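Local coordinates for nucleotide-binding protein, universal stress protein UspA family (PDB 3S3T), which binds ATP and, as a member of the universal stress protein UspA family, probably acts in the cellular response to stress, at residues Ala64-Gln75 / Asn85-Gly93. Numbering follows the deposited sequence.
Sequences AAHAKDAMRQRQ and NLKTEISYG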
loop_
_atom_site.group_PDB
_atom_site.type_symbol
_atom_site.label_atom_id
_atom_site.label_comp_id
_atom_site.label_asym_id
_atom_site.label_seq_id
_atom_site.Cartn_x
_atom_site.Cartn_y
_atom_site.Cartn_z
ATOM N N ALA A 64 6.850 25.095 14.128
ATOM C CA ALA A 64 5.694 25.940 13.771
ATOM C C ALA A 64 6.130 27.338 13.290
ATOM O O ALA A 64 5.612 27.846 12.315
ATOM C CB ALA A 64 4.730 26.073 14.988
ATOM N N ALA A 65 7.102 27.937 13.970
ATOM C CA ALA A 65 7.555 29.261 13.593
ATOM C C ALA A 65 8.245 29.241 12.230
ATOM O O ALA A 65 8.032 30.117 11.422
ATOM C CB ALA A 65 8.461 29.889 14.705
ATOM N N HIS A 66 9.043 28.210 11.975
ATOM C CA HIS A 66 9.666 28.010 10.672
ATOM C C HIS A 66 8.622 27.843 9.567
ATOM O O HIS A 66 8.733 28.444 8.517
ATOM C CB HIS A 66 10.567 26.779 10.697
ATOM C CG HIS A 66 11.176 26.455 9.361
ATOM N ND1 HIS A 66 12.201 27.206 8.806
ATOM C CD2 HIS A 66 10.892 25.483 8.461
ATOM C CE1 HIS A 66 12.526 26.700 7.629
ATOM N NE2 HIS A 66 11.751 25.651 7.397
ATOM N N ALA A 67 7.652 26.980 9.805
ATOM C CA ALA A 67 6.515 26.818 8.895
ATOM C C ALA A 67 5.803 28.165 8.605
ATOM O O ALA A 67 5.416 28.457 7.457
ATOM C CB ALA A 67 5.527 25.822 9.502
ATOM N N LYS A 68 5.609 28.967 9.644
ATOM C CA LYS A 68 4.912 30.252 9.499
ATOM C C LYS A 68 5.711 31.178 8.593
ATOM O O LYS A 68 5.150 31.914 7.796
ATOM C CB LYS A 68 4.629 30.875 10.877
ATOM C CG LYS A 68 3.484 30.111 11.620
ATOM C CD LYS A 68 3.092 30.688 13.026
ATOM C CE LYS A 68 3.476 29.760 14.214
ATOM N NZ LYS A 68 4.520 30.337 15.161
ATOM N N ASP A 69 7.037 31.116 8.699
ATOM C CA ASP A 69 7.869 31.929 7.821
ATOM C C ASP A 69 7.796 31.412 6.381
ATOM O O ASP A 69 7.824 32.200 5.439
ATOM C CB ASP A 69 9.329 31.988 8.302
ATOM C CG ASP A 69 10.189 32.791 7.356
ATOM O OD1 ASP A 69 10.078 34.052 7.363
ATOM O OD2 ASP A 69 10.922 32.152 6.562
ATOM N N ALA A 70 7.708 30.097 6.191
ATOM C CA ALA A 70 7.552 29.589 4.827
ATOM C C ALA A 70 6.182 30.021 4.224
ATOM O O ALA A 70 6.085 30.297 3.035
ATOM C CB ALA A 70 7.708 28.107 4.797
HETATM N N MSE A 71 5.146 30.088 5.064
HETATM C CA MSE A 71 3.813 30.510 4.631
HETATM C C MSE A 71 3.822 31.991 4.222
HETATM O O MSE A 71 3.283 32.352 3.173
HETATM C CB MSE A 71 2.797 30.267 5.739
HETATM C CG MSE A 71 2.513 28.798 6.009
HETATM SE SE MSE A 71 1.872 27.861 4.400
HETATM C CE MSE A 71 1.581 26.148 5.243
ATOM N N ARG A 72 4.457 32.832 5.043
ATOM C CA ARG A 72 4.688 34.229 4.685
ATOM C C ARG A 72 5.254 34.361 3.280
ATOM O O ARG A 72 4.685 35.079 2.463
ATOM C CB ARG A 72 5.625 34.886 5.678
ATOM C CG ARG A 72 4.929 35.359 6.950
ATOM C CD ARG A 72 5.784 36.394 7.718
ATOM N NE ARG A 72 5.262 36.661 9.071
ATOM C CZ ARG A 72 5.354 35.838 10.126
ATOM N NH1 ARG A 72 5.945 34.649 10.031
ATOM N NH2 ARG A 72 4.838 36.209 11.300
ATOM N N GLN A 73 6.336 33.645 2.992
ATOM C CA GLN A 73 6.933 33.643 1.649
ATOM C C GLN A 73 5.944 33.178 0.596
ATOM O O GLN A 73 5.895 33.728 -0.508
ATOM C CB GLN A 73 8.168 32.748 1.565
ATOM C CG GLN A 73 9.363 33.209 2.373
ATOM C CD GLN A 73 10.604 32.348 2.118
ATOM O OE1 GLN A 73 10.664 31.177 2.495
ATOM N NE2 GLN A 73 11.605 32.943 1.480
ATOM N N ARG A 74 5.148 32.161 0.917
ATOM C CA ARG A 74 4.184 31.680 -0.058
ATOM C C ARG A 74 3.099 32.744 -0.393
ATOM O O ARG A 74 2.739 32.886 -1.548
ATOM C CB ARG A 74 3.565 30.350 0.382
ATOM C CG ARG A 74 4.553 29.182 0.293
ATOM C CD ARG A 74 3.937 27.896 0.725
ATOM N NE ARG A 74 4.917 26.803 0.764
ATOM C CZ ARG A 74 5.378 26.235 1.865
ATOM N NH1 ARG A 74 4.957 26.608 3.079
ATOM N NH2 ARG A 74 6.263 25.286 1.751
ATOM N N GLN A 75 2.607 33.468 0.616
ATOM C CA GLN A 75 1.611 34.541 0.418
ATOM C C GLN A 75 2.164 35.606 -0.495
ATOM O O GLN A 75 1.426 36.174 -1.298
ATOM C CB GLN A 75 1.251 35.233 1.728
ATOM C CG GLN A 75 0.400 34.428 2.659
ATOM C CD GLN A 75 -1.081 34.578 2.387
ATOM O OE1 GLN A 75 -1.499 35.218 1.408
ATOM N NE2 GLN A 75 -1.895 33.979 3.259
ATOM N N ASN A 85 -6.471 33.789 -4.234
ATOM C CA ASN A 85 -6.089 33.988 -2.834
ATOM C C ASN A 85 -5.202 32.878 -2.271
ATOM O O ASN A 85 -4.932 31.899 -2.930
ATOM C CB ASN A 85 -7.359 34.100 -1.959
ATOM C CG ASN A 85 -8.304 32.941 -2.166
ATOM O OD1 ASN A 85 -7.940 31.755 -1.961
ATOM N ND2 ASN A 85 -9.501 33.250 -2.647
ATOM N N LEU A 86 -4.790 33.043 -1.021
ATOM C CA LEU A 86 -4.137 31.970 -0.294
ATOM C C LEU A 86 -4.508 32.141 1.169
ATOM O O LEU A 86 -4.311 33.222 1.755
ATOM C CB LEU A 86 -2.612 31.999 -0.459
ATOM C CG LEU A 86 -1.877 30.865 0.262
ATOM C CD1 LEU A 86 -2.101 29.540 -0.489
ATOM C CD2 LEU A 86 -0.381 31.198 0.444
ATOM N N LYS A 87 -5.110 31.080 1.697
ATOM C CA LYS A 87 -5.234 30.877 3.122
ATOM C C LYS A 87 -4.067 29.953 3.533
ATOM O O LYS A 87 -3.740 29.013 2.823
ATOM C CB LYS A 87 -6.581 30.226 3.443
ATOM C CG LYS A 87 -6.855 29.955 4.930
ATOM C CD LYS A 87 -8.023 28.987 5.138
ATOM C CE LYS A 87 -8.744 29.275 6.459
ATOM N NZ LYS A 87 -9.637 28.174 6.886
ATOM N N THR A 88 -3.434 30.251 4.657
ATOM C CA THR A 88 -2.377 29.420 5.208
ATOM C C THR A 88 -2.803 28.925 6.588
ATOM O O THR A 88 -3.424 29.670 7.383
ATOM C CB THR A 88 -1.070 30.178 5.297
ATOM O OG1 THR A 88 -1.201 31.310 6.184
ATOM C CG2 THR A 88 -0.625 30.629 3.889
ATOM N N GLU A 89 -2.470 27.680 6.884
ATOM C CA GLU A 89 -2.867 27.081 8.126
ATOM C C GLU A 89 -1.741 26.213 8.661
ATOM O O GLU A 89 -1.153 25.408 7.914
ATOM C CB GLU A 89 -4.075 26.191 7.868
ATOM C CG GLU A 89 -4.713 25.646 9.134
ATOM C CD GLU A 89 -6.037 26.280 9.468
ATOM O OE1 GLU A 89 -6.812 26.639 8.536
ATOM O OE2 GLU A 89 -6.334 26.353 10.683
ATOM N N ILE A 90 -1.451 26.370 9.949
ATOM C CA ILE A 90 -0.534 25.514 10.642
ATOM C C ILE A 90 -1.346 24.795 11.716
ATOM O O ILE A 90 -1.988 25.433 12.578
ATOM C CB ILE A 90 0.629 26.322 11.277
ATOM C CG1 ILE A 90 1.328 27.217 10.243
ATOM C CG2 ILE A 90 1.600 25.406 11.998
ATOM C CD1 ILE A 90 1.849 26.527 9.056
ATOM N N SER A 91 -1.369 23.469 11.636
ATOM C CA SER A 91 -2.090 22.661 12.610
ATOM C C SER A 91 -1.166 21.676 13.288
ATOM O O SER A 91 -0.057 21.414 12.800
ATOM C CB SER A 91 -3.232 21.895 11.912
ATOM O OG SER A 91 -4.242 22.794 11.466
ATOM N N TYR A 92 -1.644 21.142 14.408
ATOM C CA TYR A 92 -0.911 20.201 15.255
ATOM C C TYR A 92 -1.679 18.872 15.294
ATOM O O TYR A 92 -2.884 18.828 15.564
ATOM C CB TYR A 92 -0.707 20.782 16.663
ATOM C CG TYR A 92 -0.075 22.166 16.623
ATOM C CD1 TYR A 92 -0.857 23.308 16.391
ATOM C CD2 TYR A 92 1.285 22.333 16.811
ATOM C CE1 TYR A 92 -0.279 24.591 16.332
ATOM C CE2 TYR A 92 1.884 23.599 16.759
ATOM C CZ TYR A 92 1.109 24.725 16.519
ATOM O OH TYR A 92 1.713 25.982 16.473
ATOM N N GLY A 93 -0.997 17.782 14.943
ATOM C CA GLY A 93 -1.636 16.453 14.992
ATOM C C GLY A 93 -0.768 15.495 14.222
ATOM O O GLY A 93 0.395 15.811 13.902
#
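Met71, a selenomethionine, reaches from helix 64-75 between Thr88 and Ile90 of the strand. Its chain bends at chi2 (-57°). SE therefore runs past the Thr88 methyl, with SE 3.8 Å from CG2, and the two side chains point in opposite directions. Beyond it, Met71 CE meets Ile90 CD1 at 3.8 Å. Ile90 CD1 also touches Ala67 CB at 3.8 Å, while the aliphatic CG of Lys68 lies against Ile90 CG1. One turn earlier, Ala64 CB rests against the Tyr92 hydroxyl, 3.4 Å from OH.

At the other end, Gln75 lies across Leu86. A bend at chi2 turns its amide toward Leu86, just before the strand. NE2 donates to Leu86 O at 2.9 Å. The bond is bent, 136° at the hydrogen, and the donor sits well above the carbonyl plane. Gln75 NE2 also lies 3.6 Å from Thr88 CG2. Leu86 CD2 tucks against the helix backbone, 3.8 Å from Gln75 N. With an alanine at Gln75, Leu86 O is likely to lose this donor, and the Thr88 methyl part of its cover.

Helix segment 64-75 and strand 87-93 run nearly antiparallel, at 168°. Helix 53-78 and this strand form the helix-to-strand half of a right-handed beta-alpha-beta crossover in the parallel sheet, as in other HUP-clan folds. Strand 87-93 is outermost in the chain's sheet and pairs with strand 35-43. The helix spans both strands: Ala67 also touches Tyr40, and Met71 touches Ala38. The far end of Arg74 leads to helix 16-32, where NE hydrogen-bonds Gln19 and the guanidinium makes a cation-pi contact with Phe22.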